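Local coordinates for protein 6-phospho-beta-glucosidase BglT (Thermotoga maritima, PDB 1UP7) that hydrolyses cellobiose 6'-phosphate to glucose 6-phosphate and glucose, using NAD(+) and a manganese ion as cofactors, at residues I35-D40 against D65-A70; G69-A74 against R130-A135. All blocks are in the same frame, centred on the assembly; numbering follows the deposited sequence.

Interaction 1. Residues I35-D40 against D65-A70; sequences IFYDID and DTFEGA. With NAD (nicotinamide-adenine-dinucleotide), chain I.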
loop_
_atom_site.group_PDB
_atom_site.type_symbol
_atom_site.label_atom_id
_atom_site.label_comp_id
_atom_site.label_asym_id
_atom_site.label_seq_id
_atom_site.Cartn_x
_atom_site.Cartn_y
_atom_site.Cartn_z
ATOM N N ILE A 35 -5.176 37.433 21.269
ATOM C CA ILE A 35 -6.374 38.125 20.825
ATOM C C ILE A 35 -7.575 37.177 20.769
ATOM O O ILE A 35 -7.473 36.039 20.285
ATOM C CB ILE A 35 -6.127 38.835 19.494
ATOM C CG1 ILE A 35 -7.327 39.718 19.135
ATOM C CG2 ILE A 35 -5.888 37.817 18.410
ATOM C CD1 ILE A 35 -6.967 40.877 18.180
ATOM N N PHE A 36 -8.703 37.676 21.257
ATOM C CA PHE A 36 -9.901 36.880 21.460
ATOM C C PHE A 36 -11.008 37.320 20.521
ATOM O O PHE A 36 -11.217 38.517 20.339
ATOM C CB PHE A 36 -10.380 36.994 22.931
ATOM C CG PHE A 36 -9.435 36.401 23.921
ATOM C CD1 PHE A 36 -9.493 35.035 24.227
ATOM C CD2 PHE A 36 -8.457 37.184 24.524
ATOM C CE1 PHE A 36 -8.608 34.455 25.152
ATOM C CE2 PHE A 36 -7.545 36.624 25.444
ATOM C CZ PHE A 36 -7.635 35.245 25.772
ATOM N N TYR A 37 -11.691 36.343 19.921
ATOM C CA TYR A 37 -12.879 36.585 19.140
ATOM C C TYR A 37 -13.981 35.626 19.602
ATOM O O TYR A 37 -13.705 34.451 19.895
ATOM C CB TYR A 37 -12.612 36.417 17.629
ATOM C CG TYR A 37 -13.910 36.441 16.867
ATOM C CD1 TYR A 37 -14.657 37.612 16.799
ATOM C CD2 TYR A 37 -14.447 35.281 16.321
ATOM C CE1 TYR A 37 -15.878 37.665 16.164
ATOM C CE2 TYR A 37 -15.687 35.312 15.662
ATOM C CZ TYR A 37 -16.394 36.522 15.589
ATOM O OH TYR A 37 -17.627 36.600 14.967
ATOM N N ASP A 38 -15.210 36.133 19.654
ATOM C CA ASP A 38 -16.417 35.351 19.966
ATOM C C ASP A 38 -17.620 36.043 19.283
ATOM O O ASP A 38 -17.641 37.259 19.166
ATOM C CB ASP A 38 -16.658 35.324 21.495
ATOM C CG ASP A 38 -17.395 34.071 21.976
ATOM O OD1 ASP A 38 -18.635 33.938 21.759
ATOM O OD2 ASP A 38 -16.793 33.154 22.597
ATOM N N ILE A 39 -18.613 35.268 18.861
ATOM C CA ILE A 39 -19.860 35.806 18.297
ATOM C C ILE A 39 -20.706 36.486 19.370
ATOM O O ILE A 39 -21.621 37.263 19.062
ATOM C CB ILE A 39 -20.707 34.696 17.591
ATOM C CG1 ILE A 39 -21.204 33.618 18.594
ATOM C CG2 ILE A 39 -19.947 34.110 16.408
ATOM C CD1 ILE A 39 -22.194 32.553 17.987
ATOM N N ASP A 40 -20.396 36.185 20.634
ATOM C CA ASP A 40 -21.154 36.670 21.786
ATOM C C ASP A 40 -20.290 37.638 22.601
ATOM O O ASP A 40 -19.592 37.246 23.537
ATOM C CB ASP A 40 -21.593 35.484 22.652
ATOM C CG ASP A 40 -22.524 35.882 23.797
ATOM O OD1 ASP A 40 -22.650 37.076 24.132
ATOM O OD2 ASP A 40 -23.143 35.044 24.471
ATOM N N ASP A 65 -13.301 42.429 17.134
ATOM C CA ASP A 65 -14.716 42.370 16.753
ATOM C C ASP A 65 -15.004 41.373 15.645
ATOM O O ASP A 65 -16.149 41.031 15.454
ATOM C CB ASP A 65 -15.235 43.760 16.333
ATOM C CG ASP A 65 -15.422 44.705 17.508
ATOM O OD1 ASP A 65 -15.695 44.215 18.624
ATOM O OD2 ASP A 65 -15.323 45.962 17.392
ATOM N N THR A 66 -13.977 40.930 14.922
ATOM C CA THR A 66 -14.155 40.018 13.800
ATOM C C THR A 66 -13.197 38.831 13.901
ATOM O O THR A 66 -12.161 38.917 14.546
ATOM C CB THR A 66 -13.902 40.777 12.510
ATOM O OG1 THR A 66 -12.561 41.295 12.549
ATOM C CG2 THR A 66 -14.848 42.025 12.403
ATOM N N PHE A 67 -13.548 37.740 13.232
ATOM C CA PHE A 67 -12.648 36.619 13.073
ATOM C C PHE A 67 -11.369 37.052 12.343
ATOM O O PHE A 67 -10.262 36.731 12.784
ATOM C CB PHE A 67 -13.359 35.471 12.334
ATOM C CG PHE A 67 -12.492 34.278 12.147
ATOM C CD1 PHE A 67 -11.647 34.195 11.051
ATOM C CD2 PHE A 67 -12.474 33.256 13.088
ATOM C CE1 PHE A 67 -10.804 33.100 10.895
ATOM C CE2 PHE A 67 -11.635 32.162 12.911
ATOM C CZ PHE A 67 -10.800 32.098 11.806
ATOM N N GLU A 68 -11.538 37.769 11.231
ATOM C CA GLU A 68 -10.411 38.151 10.383
ATOM C C GLU A 68 -9.390 38.971 11.184
ATOM O O GLU A 68 -8.191 38.739 11.119
ATOM C CB GLU A 68 -10.900 38.926 9.153
ATOM C CG GLU A 68 -9.766 39.209 8.167
ATOM C CD GLU A 68 -10.233 39.336 6.703
ATOM O OE1 GLU A 68 -11.211 38.614 6.310
ATOM O OE2 GLU A 68 -9.605 40.158 5.951
ATOM N N GLY A 69 -9.901 39.919 11.964
ATOM C CA GLY A 69 -9.083 40.762 12.817
ATOM C C GLY A 69 -8.308 39.982 13.875
ATOM O O GLY A 69 -7.232 40.399 14.297
ATOM N N ALA A 70 -8.848 38.843 14.294
ATOM C CA ALA A 70 -8.176 38.025 15.270
ATOM C C ALA A 70 -7.010 37.236 14.656
ATOM O O ALA A 70 -5.942 37.173 15.270
ATOM C CB ALA A 70 -9.187 37.121 16.018
HETATM P PA NAD I . -19.140 26.830 24.807
HETATM O O1A NAD I . -20.585 26.623 24.591
HETATM O O2A NAD I . -18.763 27.657 26.055
HETATM O O5B NAD I . -18.632 27.571 23.458
HETATM C C5B NAD I . -17.448 28.325 23.480
HETATM C C4B NAD I . -17.683 29.693 22.854
HETATM O O4B NAD I . -17.834 29.578 21.441
HETATM C C3B NAD I . -18.917 30.433 23.357
HETATM O O3B NAD I . -18.481 31.625 23.994
HETATM C C2B NAD I . -19.727 30.743 22.097
HETATM O O2B NAD I . -20.304 32.032 22.131
HETATM C C1B NAD I . -18.638 30.692 21.040
HETATM N N9A NAD I . -19.102 30.463 19.675
HETATM C C8A NAD I . -20.162 29.707 19.212
HETATM N N7A NAD I . -20.136 29.790 17.864
HETATM C C5A NAD I . -19.078 30.517 17.460
HETATM C C6A NAD I . -18.600 30.918 16.219
HETATM N N6A NAD I . -19.205 30.564 15.089
HETATM N N1A NAD I . -17.463 31.715 16.156
HETATM C C2A NAD I . -16.825 32.120 17.316
HETATM N N3A NAD I . -17.326 31.742 18.538
HETATM C C4A NAD I . -18.428 30.960 18.600
HETATM O O3 NAD I . -18.496 25.357 24.881
HETATM P PN NAD I . -17.103 24.901 25.528
HETATM O O1N NAD I . -17.511 23.921 26.566
HETATM O O2N NAD I . -16.227 26.000 25.869
HETATM O O5D NAD I . -16.346 24.156 24.332
HETATM C C5D NAD I . -16.213 24.669 23.019
HETATM C C4D NAD I . -15.845 23.502 22.089
HETATM O O4D NAD I . -14.610 22.880 22.443
HETATM C C3D NAD I . -16.883 22.390 22.127
HETATM O O3D NAD I . -17.026 21.966 20.805
HETATM C C2D NAD I . -16.256 21.298 22.986
HETATM O O2D NAD I . -16.677 19.978 22.684
HETATM C C1D NAD I . -14.768 21.507 22.816
HETATM N N1N NAD I . -14.093 21.424 24.114
HETATM C C2N NAD I . -13.289 22.499 24.422
HETATM C C3N NAD I . -12.593 22.557 25.604
HETATM C C7N NAD I . -11.746 23.777 25.885
HETATM O O7N NAD I . -10.436 23.692 26.411
HETATM N N7N NAD I . -12.268 24.981 25.605
HETATM C C4N NAD I . -12.730 21.482 26.486
HETATM C C5N NAD I . -13.542 20.369 26.186
HETATM C C6N NAD I . -14.230 20.354 24.973
#
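The Tyr37 ring lies with one face against the peptide joining Thr66 to Phe67. Phe67 N stands over the ring centre, 3.6 Å above its plane, while Thr66 C sits nearer the rim. Asp65 O lies at the ring edge, 3.5 Å from Tyr37 CE1. The adenine of NAD approaches obliquely, its C2A 3.8 Å from Tyr37 CE2. On the Phe67 side, Tyr37 CD2 lies at the edge of the Phe67 ring, whose stacking partner is Tyr125 of helix 109-131. With CG anti to the backbone N (chi1 170°), Tyr37 swings its ring across the start of helix 67-71, and its CB rests on Ala70 CB. Cut back to an alanine here, the side chain would no longer cover the Thr66-Phe67 peptide, and a gap is likely to open between the start of the helix and the adenine. Further back on the strand, Ile35 turns its CG2 methyl to Ala70 O, 3.2 Å away; that oxygen and Gly69 O both accept from Arg4. Thr66 is the helix N-cap, its OG1 taking a 3.1 Å bond from Gly69 N. This is the cofactor-binding half of a Rossmann fold: strand 33-37 is the second strand of the parallel sheet, and Asp38, just past its end, is the acidic residue that grips the adenosine ribose. NAD O2B donates to Asp38 OD1 at 2.6 Å and NAD O3B to Asp38 OD2 at 2.7 Å. Each carboxylate oxygen has a second donor: OD1 takes Asp40 N on its anti lone pair, closing an Asx turn, and OD2 takes Gly11 N, so the carboxylate is held from both the protein and the ribose. Ile39 lays CG1, CG2 and CD1 against the adenine, CD1 reaching N7A at 3.4 Å.

Interaction 2. Residues G69-A74 against R130-A135; sequences GAVVDA and RKTSNA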
loop_
_atom_site.group_PDB
_atom_site.type_symbol
_atom_site.label_atom_id
_atom_site.label_comp_id
_atom_site.label_asym_id
_atom_site.label_seq_id
_atom_site.Cartn_x
_atom_site.Cartn_y
_atom_site.Cartn_z
ATOM N N GLY A 69 -9.901 39.919 11.964
ATOM C CA GLY A 69 -9.083 40.762 12.817
ATOM C C GLY A 69 -8.308 39.982 13.875
ATOM O O GLY A 69 -7.232 40.399 14.297
ATOM N N ALA A 70 -8.848 38.843 14.294
ATOM C CA ALA A 70 -8.176 38.025 15.270
ATOM C C ALA A 70 -7.010 37.236 14.656
ATOM O O ALA A 70 -5.942 37.173 15.270
ATOM C CB ALA A 70 -9.187 37.121 16.018
ATOM N N VAL A 71 -7.202 36.700 13.449
ATOM C CA VAL A 71 -6.276 35.740 12.863
ATOM C C VAL A 71 -5.239 36.344 11.922
ATOM O O VAL A 71 -4.233 35.697 11.619
ATOM C CB VAL A 71 -7.034 34.617 12.136
ATOM C CG1 VAL A 71 -7.987 33.918 13.089
ATOM C CG2 VAL A 71 -7.762 35.162 10.870
ATOM N N VAL A 72 -5.458 37.588 11.499
ATOM C CA VAL A 72 -4.661 38.221 10.442
ATOM C C VAL A 72 -3.145 38.176 10.688
ATOM O O VAL A 72 -2.366 37.866 9.751
ATOM C CB VAL A 72 -5.174 39.678 10.117
ATOM C CG1 VAL A 72 -4.945 40.662 11.297
ATOM C CG2 VAL A 72 -4.544 40.216 8.832
ATOM N N ASP A 73 -2.714 38.476 11.914
ATOM C CA ASP A 73 -1.277 38.450 12.218
ATOM C C ASP A 73 -0.896 37.332 13.201
ATOM O O ASP A 73 0.140 37.404 13.878
ATOM C CB ASP A 73 -0.814 39.800 12.766
ATOM C CG ASP A 73 -0.885 40.903 11.726
ATOM O OD1 ASP A 73 -0.445 40.665 10.561
ATOM O OD2 ASP A 73 -1.377 42.033 11.990
ATOM N N ALA A 74 -1.734 36.302 13.271
ATOM C CA ALA A 74 -1.554 35.250 14.256
ATOM C C ALA A 74 -0.609 34.167 13.746
ATOM O O ALA A 74 -0.641 33.793 12.572
ATOM C CB ALA A 74 -2.901 34.665 14.649
ATOM N N ARG A 130 -6.037 30.617 5.842
ATOM C CA ARG A 130 -5.182 30.303 4.706
ATOM C C ARG A 130 -4.904 31.521 3.794
ATOM O O ARG A 130 -3.813 31.664 3.277
ATOM C CB ARG A 130 -5.755 29.075 3.975
ATOM C CG ARG A 130 -6.060 29.175 2.505
ATOM C CD ARG A 130 -6.935 27.992 1.976
ATOM N NE ARG A 130 -6.113 26.790 1.829
ATOM C CZ ARG A 130 -6.532 25.541 1.959
ATOM N NH1 ARG A 130 -7.798 25.274 2.216
ATOM N NH2 ARG A 130 -5.656 24.555 1.820
ATOM N N LYS A 131 -5.879 32.415 3.649
ATOM C CA LYS A 131 -5.716 33.571 2.752
ATOM C C LYS A 131 -5.008 34.740 3.435
ATOM O O LYS A 131 -4.639 35.688 2.775
ATOM C CB LYS A 131 -7.068 34.047 2.201
ATOM C CG LYS A 131 -7.500 33.315 0.928
ATOM C CD LYS A 131 -9.004 32.986 0.932
ATOM C CE LYS A 131 -9.750 33.611 -0.276
ATOM N NZ LYS A 131 -11.188 33.137 -0.421
ATOM N N THR A 132 -4.824 34.671 4.753
ATOM C CA THR A 132 -4.142 35.738 5.484
ATOM C C THR A 132 -2.828 35.261 6.119
ATOM O O THR A 132 -1.759 35.304 5.460
ATOM C CB THR A 132 -5.076 36.408 6.536
ATOM O OG1 THR A 132 -5.692 35.409 7.358
ATOM C CG2 THR A 132 -6.278 37.078 5.860
ATOM N N SER A 133 -2.894 34.794 7.362
ATOM C CA SER A 133 -1.701 34.492 8.151
ATOM C C SER A 133 -1.078 33.137 7.847
ATOM O O SER A 133 0.071 32.881 8.183
ATOM C CB SER A 133 -2.052 34.530 9.642
ATOM O OG SER A 133 -3.128 33.632 9.965
ATOM N N ASN A 134 -1.854 32.237 7.263
ATOM C CA ASN A 134 -1.420 30.850 7.186
ATOM C C ASN A 134 -0.892 30.316 8.550
ATOM O O ASN A 134 0.151 29.664 8.622
ATOM C CB ASN A 134 -0.376 30.686 6.066
ATOM C CG ASN A 134 -0.726 29.553 5.140
ATOM O OD1 ASN A 134 -0.257 28.419 5.335
ATOM N ND2 ASN A 134 -1.617 29.820 4.159
ATOM N N ALA A 135 -1.607 30.653 9.624
ATOM C CA ALA A 135 -1.276 30.209 10.969
ATOM C C ALA A 135 -1.482 28.705 11.114
ATOM O O ALA A 135 -2.209 28.089 10.324
ATOM C CB ALA A 135 -2.154 30.928 11.951
#
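Val71 O is gripped by two donors arriving from opposite faces of its carbonyl plane. Ser133 OG gives it a 2.9 Å bond across the contact, tilted 33° from that plane, and Ala74 N gives it a 3.1 Å bond that closes the type I turn from Val71 to Ala74. The serine hydroxyl lies between its own backbone N and carbonyl carbon (chi1 56°), a setting that faces it to the turn and also lets Ala135 N bond weakly to OG. Ser133 CB packs 3.3 Å from Ala74 O, and Ala135 CB meets the same oxygen. Beside them Val71 CG2 and Thr132 OG1 come within 4.1 Å, the two side chains crossing at about a right angle; that hydroxyl is bonded to Thr128 O in helix 109-131. Behind Ser133, Asn134 ND2 reaches back to Arg130 O in the carbonyl plane, tying the bend to the end of its helix. The contact thus joins two loops, each leading from a helix into a strand of the parallel sheet, 76-79 and 136-139. The carbonyl that closes the turn is also the polar tie to the second loop; the rest of the contact is van der Waals packing.

How the interactions relate
The two contacts sit 12 Å apart, centre to centre, on the same side of the chain's centre, and share Gly69 and Ala70 of helix 67-71. Interaction 1 takes the start of that helix and strand 33-37; interaction 2 takes its end and the bend after helix 109-131. Along the chain the order is 35-40, 65-70, 69-74, then 130-135, all within the NAD-binding Rossmann part. In the parallel sheet, strand 33-37 neighbours 4-8, which neighbours 76-79 and then 136-139, so this one short helix touches strand 33-37 on one side of 4-8 and, through the turn after it, the loop before strand 136-139 on the other. Interaction 1 reaches the adenosine end of NAD, whereas interaction 2 is structural packing farther from the cofactor.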